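Local coordinates for protein Udp-n-acetylglucosamine pyrophosphorylase (Trypanosoma brucei, PDB 4BQH) that probably makes UDP-N-acetylglucosamine and diphosphate from UTP and N-acetylglucosamine 1-phosphate, the single step from that sugar phosphate to the nucleotide sugar, at residues G140-K145 and V533-R538; R157-A162 and K171-L176. All coordinates share one frame; numbering follows the deposited sequence.

How the interactions relate
From the N terminus, the chain first passes through 140-145, the loop that leads into helix 147-166. That helix carries 157-162. After a short connection the chain turns back through 171-176 and enters strand 175-180, so interaction 2 closes a tight local loop of eight residues. Interaction 1 closes much later, when 533-538 near the C terminus returns to 140-145 across 387 residues. Interaction 2 therefore lies wholly within that long loop. Interaction 1 ties the two-stranded C-terminal sheet to the loop before helix 147-166; interaction 2 ties that helix to the chain entering strand 175-180 of the large mixed sheet. The two contact centres are about 23 Å apart.

Interaction 1 (G140-K145 and V533-R538); sequences GLQQRK and VIFIRR
Val533 meets the loop through Gln142, which runs from the Phe535 ring toward it. Gln142 OE1 lies 3.4 Å from Val533 O, but both are acceptors and no hydrogen bond forms. Phe535 carries the contact. With its CG anti to the backbone N (chi1 -177°), the ring reaches Gln142 and Gln143. Gln142 CB sits over one face, 3.8 Å from the centroid of the Phe535 ring, in a CH-pi contact. The amide runs on along Phe535, with Gln142 NE2 3.6 Å from Phe535 CD2. Its plane is 44° from that of the ring. Gln143 approaches obliquely, its CG 3.5 Å from Phe535 CE1. Arg537 CD lies over the opposite face, toward the rim, and Arg537 NH1 bonds back to Phe535 O at 3.0 Å. Within the loop, Lys145 NZ bonds to Gln143 OE1 at 2.8 Å, in the carbonyl plane and on a lone pair. Glu503 of strand 501-504 takes Gln143 NE2 and the backbone N of Gln142. No hydrogen bond joins 140-145 to 533-538. The contact rests on van der Waals and CH-pi contact of Gln142 (CB and amide) and Gln143 CG with Phe535, while the Gln143 amide is held at both ends by other partners.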
loop_
_atom_site.group_PDB
_atom_site.type_symbol
_atom_site.label_atom_id
_atom_site.label_comp_id
_atom_site.label_asym_id
_atom_site.label_seq_id
_atom_site.Cartn_x
_atom_site.Cartn_y
_atom_site.Cartn_z
ATOM N N GLY A 140 -2.688 17.778 -14.985
ATOM C CA GLY A 140 -4.035 17.498 -15.399
ATOM C C GLY A 140 -5.031 17.651 -14.269
ATOM O O GLY A 140 -6.220 17.435 -14.471
ATOM N N LEU A 141 -4.537 17.974 -13.078
ATOM C CA LEU A 141 -5.424 18.259 -11.960
ATOM C C LEU A 141 -5.311 19.723 -11.591
ATOM O O LEU A 141 -4.212 20.272 -11.516
ATOM C CB LEU A 141 -5.112 17.380 -10.749
ATOM C CG LEU A 141 -5.273 15.869 -10.971
ATOM C CD1 LEU A 141 -4.735 15.125 -9.758
ATOM C CD2 LEU A 141 -6.740 15.505 -11.219
ATOM N N GLN A 142 -6.462 20.341 -11.343
ATOM C CA GLN A 142 -6.503 21.700 -10.849
ATOM C C GLN A 142 -5.974 21.810 -9.421
ATOM O O GLN A 142 -5.477 22.859 -9.028
ATOM C CB GLN A 142 -7.926 22.252 -10.959
ATOM C CG GLN A 142 -8.397 22.388 -12.415
ATOM C CD GLN A 142 -9.634 23.243 -12.553
ATOM O OE1 GLN A 142 -10.621 22.809 -13.117
ATOM N NE2 GLN A 142 -9.596 24.449 -12.011
ATOM N N GLN A 143 -6.088 20.733 -8.636
ATOM C CA GLN A 143 -5.454 20.699 -7.332
ATOM C C GLN A 143 -3.999 20.554 -7.665
ATOM O O GLN A 143 -3.655 19.824 -8.577
ATOM C CB GLN A 143 -5.873 19.452 -6.534
ATOM C CG GLN A 143 -7.352 19.361 -6.273
ATOM C CD GLN A 143 -7.753 17.991 -5.779
ATOM O OE1 GLN A 143 -7.724 17.733 -4.580
ATOM N NE2 GLN A 143 -8.117 17.110 -6.694
ATOM N N ARG A 144 -3.119 21.214 -6.952
ATOM C CA ARG A 144 -1.723 20.982 -7.310
ATOM C C ARG A 144 -1.119 20.307 -6.108
ATOM O O ARG A 144 -0.379 20.905 -5.340
ATOM C CB ARG A 144 -1.011 22.279 -7.747
ATOM C CG ARG A 144 -1.678 23.024 -8.907
ATOM C CD ARG A 144 -1.834 22.196 -10.183
ATOM N N LYS A 145 -1.514 19.052 -5.907
ATOM C CA LYS A 145 -1.204 18.356 -4.670
ATOM C C LYS A 145 -0.351 17.140 -4.970
ATOM O O LYS A 145 -0.594 16.446 -5.957
ATOM C CB LYS A 145 -2.497 17.904 -3.990
ATOM C CG LYS A 145 -3.418 19.060 -3.604
ATOM C CD LYS A 145 -4.703 18.535 -3.034
ATOM C CE LYS A 145 -5.647 19.705 -2.727
ATOM N NZ LYS A 145 -6.966 19.152 -2.316
ATOM N N VAL A 533 -13.967 20.834 -16.895
ATOM C CA VAL A 533 -13.918 20.066 -15.635
ATOM C C VAL A 533 -14.377 20.973 -14.498
ATOM O O VAL A 533 -13.726 21.944 -14.213
ATOM C CB VAL A 533 -12.486 19.577 -15.329
ATOM C CG1 VAL A 533 -12.490 18.680 -14.094
ATOM C CG2 VAL A 533 -11.895 18.797 -16.501
ATOM N N ILE A 534 -15.500 20.633 -13.882
ATOM C CA ILE A 534 -16.000 21.352 -12.699
ATOM C C ILE A 534 -15.071 21.006 -11.533
ATOM O O ILE A 534 -14.851 19.818 -11.246
ATOM C CB ILE A 534 -17.462 20.930 -12.409
ATOM C CG1 ILE A 534 -18.403 21.401 -13.533
ATOM C CG2 ILE A 534 -17.919 21.433 -11.035
ATOM C CD1 ILE A 534 -18.566 22.902 -13.591
ATOM N N PHE A 535 -14.497 22.029 -10.898
ATOM C CA PHE A 535 -13.570 21.851 -9.785
ATOM C C PHE A 535 -14.304 22.114 -8.455
ATOM O O PHE A 535 -14.825 23.198 -8.250
ATOM C CB PHE A 535 -12.361 22.777 -9.983
ATOM C CG PHE A 535 -11.288 22.640 -8.936
ATOM C CD1 PHE A 535 -11.087 21.427 -8.258
ATOM C CD2 PHE A 535 -10.456 23.710 -8.643
ATOM C CE1 PHE A 535 -10.102 21.319 -7.286
ATOM C CE2 PHE A 535 -9.456 23.602 -7.675
ATOM C CZ PHE A 535 -9.288 22.403 -6.989
ATOM N N ILE A 536 -14.399 21.101 -7.595
ATOM C CA ILE A 536 -15.113 21.243 -6.305
ATOM C C ILE A 536 -14.063 21.106 -5.197
ATOM O O ILE A 536 -13.398 20.076 -5.091
ATOM C CB ILE A 536 -16.273 20.222 -6.145
ATOM C CG1 ILE A 536 -17.242 20.272 -7.342
ATOM C CG2 ILE A 536 -17.011 20.444 -4.811
ATOM C CD1 ILE A 536 -18.410 19.318 -7.265
ATOM N N ARG A 537 -13.895 22.162 -4.397
ATOM C CA ARG A 537 -12.895 22.196 -3.320
ATOM C C ARG A 537 -13.443 22.982 -2.139
ATOM O O ARG A 537 -14.429 23.719 -2.296
ATOM C CB ARG A 537 -11.513 22.726 -3.776
ATOM C CG ARG A 537 -11.413 24.215 -4.096
ATOM C CD ARG A 537 -12.214 24.539 -5.345
ATOM N NE ARG A 537 -11.905 25.863 -5.876
ATOM C CZ ARG A 537 -12.390 26.355 -7.016
ATOM N NH1 ARG A 537 -13.227 25.645 -7.775
ATOM N NH2 ARG A 537 -12.029 27.572 -7.398
ATOM N N ARG A 538 -12.859 22.776 -0.961
ATOM C CA ARG A 538 -13.268 23.558 0.219
ATOM C C ARG A 538 -12.819 24.993 0.060
ATOM O O ARG A 538 -11.728 25.271 -0.462
ATOM C CB ARG A 538 -12.666 22.992 1.500
ATOM C CG ARG A 538 -13.425 21.813 2.063
ATOM C CD ARG A 538 -13.291 21.738 3.585
ATOM N NE ARG A 538 -11.961 22.120 4.076
ATOM C CZ ARG A 538 -11.349 21.561 5.130
ATOM N NH1 ARG A 538 -11.922 20.564 5.791
ATOM N NH2 ARG A 538 -10.144 21.975 5.508
#

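Interaction 2 (R157-A162 and K171-L176); sequences RRQEIA and KARVQL
Gln159 OE1 is gripped by two donors. Val174 N gives it a nearly straight bond of 2.9 Å, with an N-H...O angle of 167° and the donor slightly tilted from the carbonyl plane. The second donor is Gln204 NE2. Gln159 is extended beyond CG, which carries the amide from the helix across to the backbone of the chain that leads into strand 175-180. On the way it passes the carbonyl of Ala172, with Gln159 CG 3.2 Å from Ala172 O. That carbonyl oxygen takes its own bond from Arg173 NH1, at 2.8 Å. Arg173 points its CB away from the helix, but a bend at chi2 (-57°) brings the guanidinium back. There Arg173 NH1 comes 3.2 Å from Gln159 NE2. Both are donors, so this is a close approach and not a bond. The two side chains cross, with their flat groups 25° apart. Lys171 CB lies over the centre of one guanidinium face, and Glu201 forms a salt bridge with Arg173 NE. Next to the amide, toward Ala162, the contact turns apolar. Ala172 CB packs against the helix backbone, 3.5 Å from Gln159 O, and meets Ala162 CB at 4.1 Å. The small methyl groups let the chain run close to the helix. A buried glutamine amide here binds a backbone N-H that faces the helix where the chain enters the strand. Helix 95-110 covers the same region, with Ile109 touching both Ala162 and Val174. Strand 175-180 then continues between parallel strands 114-119 and 205-209, a helix-to-strand connection in the alpha/beta core consistent with the GT-A fold.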
loop_
_atom_site.group_PDB
_atom_site.type_symbol
_atom_site.label_atom_id
_atom_site.label_comp_id
_atom_site.label_asym_id
_atom_site.label_seq_id
_atom_site.Cartn_x
_atom_site.Cartn_y
_atom_site.Cartn_z
ATOM N N ARG A 157 -10.514 13.620 5.881
ATOM C CA ARG A 157 -11.932 13.527 5.545
ATOM C C ARG A 157 -12.640 12.331 6.210
ATOM O O ARG A 157 -13.739 12.478 6.766
ATOM C CB ARG A 157 -12.133 13.552 4.025
ATOM C CG ARG A 157 -13.582 13.573 3.601
ATOM C CD ARG A 157 -14.315 14.826 4.069
ATOM N NE ARG A 157 -15.696 14.682 3.639
ATOM C CZ ARG A 157 -16.759 15.054 4.327
ATOM N NH1 ARG A 157 -16.632 15.621 5.523
ATOM N NH2 ARG A 157 -17.956 14.853 3.795
ATOM N N ARG A 158 -12.012 11.158 6.153
ATOM C CA ARG A 158 -12.565 9.965 6.802
ATOM C C ARG A 158 -12.717 10.208 8.341
ATOM O O ARG A 158 -13.700 9.786 8.963
ATOM C CB ARG A 158 -11.702 8.726 6.514
ATOM C CG ARG A 158 -11.809 8.179 5.071
ATOM C CD ARG A 158 -13.169 7.562 4.727
ATOM N NE ARG A 158 -13.114 6.971 3.382
ATOM C CZ ARG A 158 -14.163 6.573 2.674
ATOM N NH1 ARG A 158 -15.386 6.713 3.147
ATOM N NH2 ARG A 158 -13.985 6.002 1.475
ATOM N N GLN A 159 -11.737 10.872 8.936
ATOM C CA GLN A 159 -11.764 11.192 10.385
ATOM C C GLN A 159 -12.936 12.111 10.688
ATOM O O GLN A 159 -13.682 11.910 11.660
ATOM C CB GLN A 159 -10.453 11.877 10.811
ATOM C CG GLN A 159 -9.274 10.914 10.987
ATOM C CD GLN A 159 -7.967 11.622 11.294
ATOM O OE1 GLN A 159 -6.964 10.986 11.625
ATOM N NE2 GLN A 159 -7.977 12.962 11.225
ATOM N N GLU A 160 -13.109 13.116 9.837
ATOM C CA GLU A 160 -14.226 14.074 9.967
ATOM C C GLU A 160 -15.590 13.395 9.855
ATOM O O GLU A 160 -16.497 13.706 10.647
ATOM C CB GLU A 160 -14.048 15.190 8.923
ATOM C CG GLU A 160 -15.086 16.299 8.955
ATOM C CD GLU A 160 -14.914 17.280 7.803
ATOM O OE1 GLU A 160 -14.130 17.003 6.854
ATOM O OE2 GLU A 160 -15.559 18.347 7.857
ATOM N N ILE A 161 -15.754 12.469 8.901
ATOM C CA ILE A 161 -17.027 11.741 8.773
ATOM C C ILE A 161 -17.286 10.851 10.000
ATOM O O ILE A 161 -18.405 10.840 10.530
ATOM C CB ILE A 161 -17.115 10.910 7.456
ATOM C CG1 ILE A 161 -17.039 11.830 6.216
ATOM C CG2 ILE A 161 -18.417 10.115 7.410
ATOM C CD1 ILE A 161 -16.779 11.073 4.920
ATOM N N ALA A 162 -16.253 10.135 10.464
ATOM C CA ALA A 162 -16.379 9.301 11.661
ATOM C C ALA A 162 -16.905 10.144 12.849
ATOM O O ALA A 162 -17.812 9.699 13.578
ATOM C CB ALA A 162 -15.036 8.648 12.003
ATOM N N LYS A 171 -11.496 13.209 19.248
ATOM C CA LYS A 171 -11.028 13.307 17.874
ATOM C C LYS A 171 -10.848 11.896 17.337
ATOM O O LYS A 171 -10.388 11.007 18.065
ATOM C CB LYS A 171 -9.714 14.088 17.806
ATOM C CG LYS A 171 -9.854 15.574 18.180
ATOM C CD LYS A 171 -10.556 16.398 17.095
ATOM C CE LYS A 171 -12.071 16.494 17.279
ATOM N NZ LYS A 171 -12.697 17.382 16.256
ATOM N N ALA A 172 -11.245 11.697 16.085
ATOM C CA ALA A 172 -11.038 10.409 15.394
ATOM C C ALA A 172 -9.642 10.504 14.818
ATOM O O ALA A 172 -9.334 11.477 14.136
ATOM C CB ALA A 172 -12.044 10.236 14.264
ATOM N N ARG A 173 -8.792 9.519 15.096
ATOM C CA ARG A 173 -7.405 9.592 14.628
ATOM C C ARG A 173 -6.962 8.278 13.988
ATOM O O ARG A 173 -6.918 7.237 14.637
ATOM C CB ARG A 173 -6.424 9.988 15.765
ATOM C CG ARG A 173 -6.552 11.448 16.220
ATOM C CD ARG A 173 -6.357 12.403 15.044
ATOM N NE ARG A 173 -6.526 13.820 15.386
ATOM C CZ ARG A 173 -7.524 14.602 14.971
ATOM N NH1 ARG A 173 -8.497 14.131 14.200
ATOM N NH2 ARG A 173 -7.550 15.874 15.341
ATOM N N VAL A 174 -6.629 8.354 12.711
ATOM C CA VAL A 174 -6.012 7.220 12.016
ATOM C C VAL A 174 -4.478 7.419 12.128
ATOM O O VAL A 174 -3.965 8.472 11.716
ATOM C CB VAL A 174 -6.417 7.223 10.526
ATOM C CG1 VAL A 174 -5.609 6.170 9.744
ATOM C CG2 VAL A 174 -7.916 7.002 10.379
ATOM N N GLN A 175 -3.746 6.446 12.678
ATOM C CA GLN A 175 -2.268 6.567 12.736
ATOM C C GLN A 175 -1.720 6.347 11.338
ATOM O O GLN A 175 -2.088 5.361 10.696
ATOM C CB GLN A 175 -1.669 5.544 13.693
ATOM C CG GLN A 175 -2.200 5.673 15.127
ATOM C CD GLN A 175 -1.819 6.993 15.762
ATOM O OE1 GLN A 175 -0.695 7.471 15.604
ATOM N NE2 GLN A 175 -2.771 7.609 16.470
ATOM N N LEU A 176 -0.876 7.271 10.874
ATOM C CA LEU A 176 -0.279 7.179 9.555
ATOM C C LEU A 176 1.145 6.666 9.731
ATOM O O LEU A 176 1.960 7.258 10.461
ATOM C CB LEU A 176 -0.271 8.556 8.861
ATOM C CG LEU A 176 0.367 8.559 7.464
ATOM C CD1 LEU A 176 -0.343 7.590 6.523
ATOM C CD2 LEU A 176 0.362 9.947 6.861
#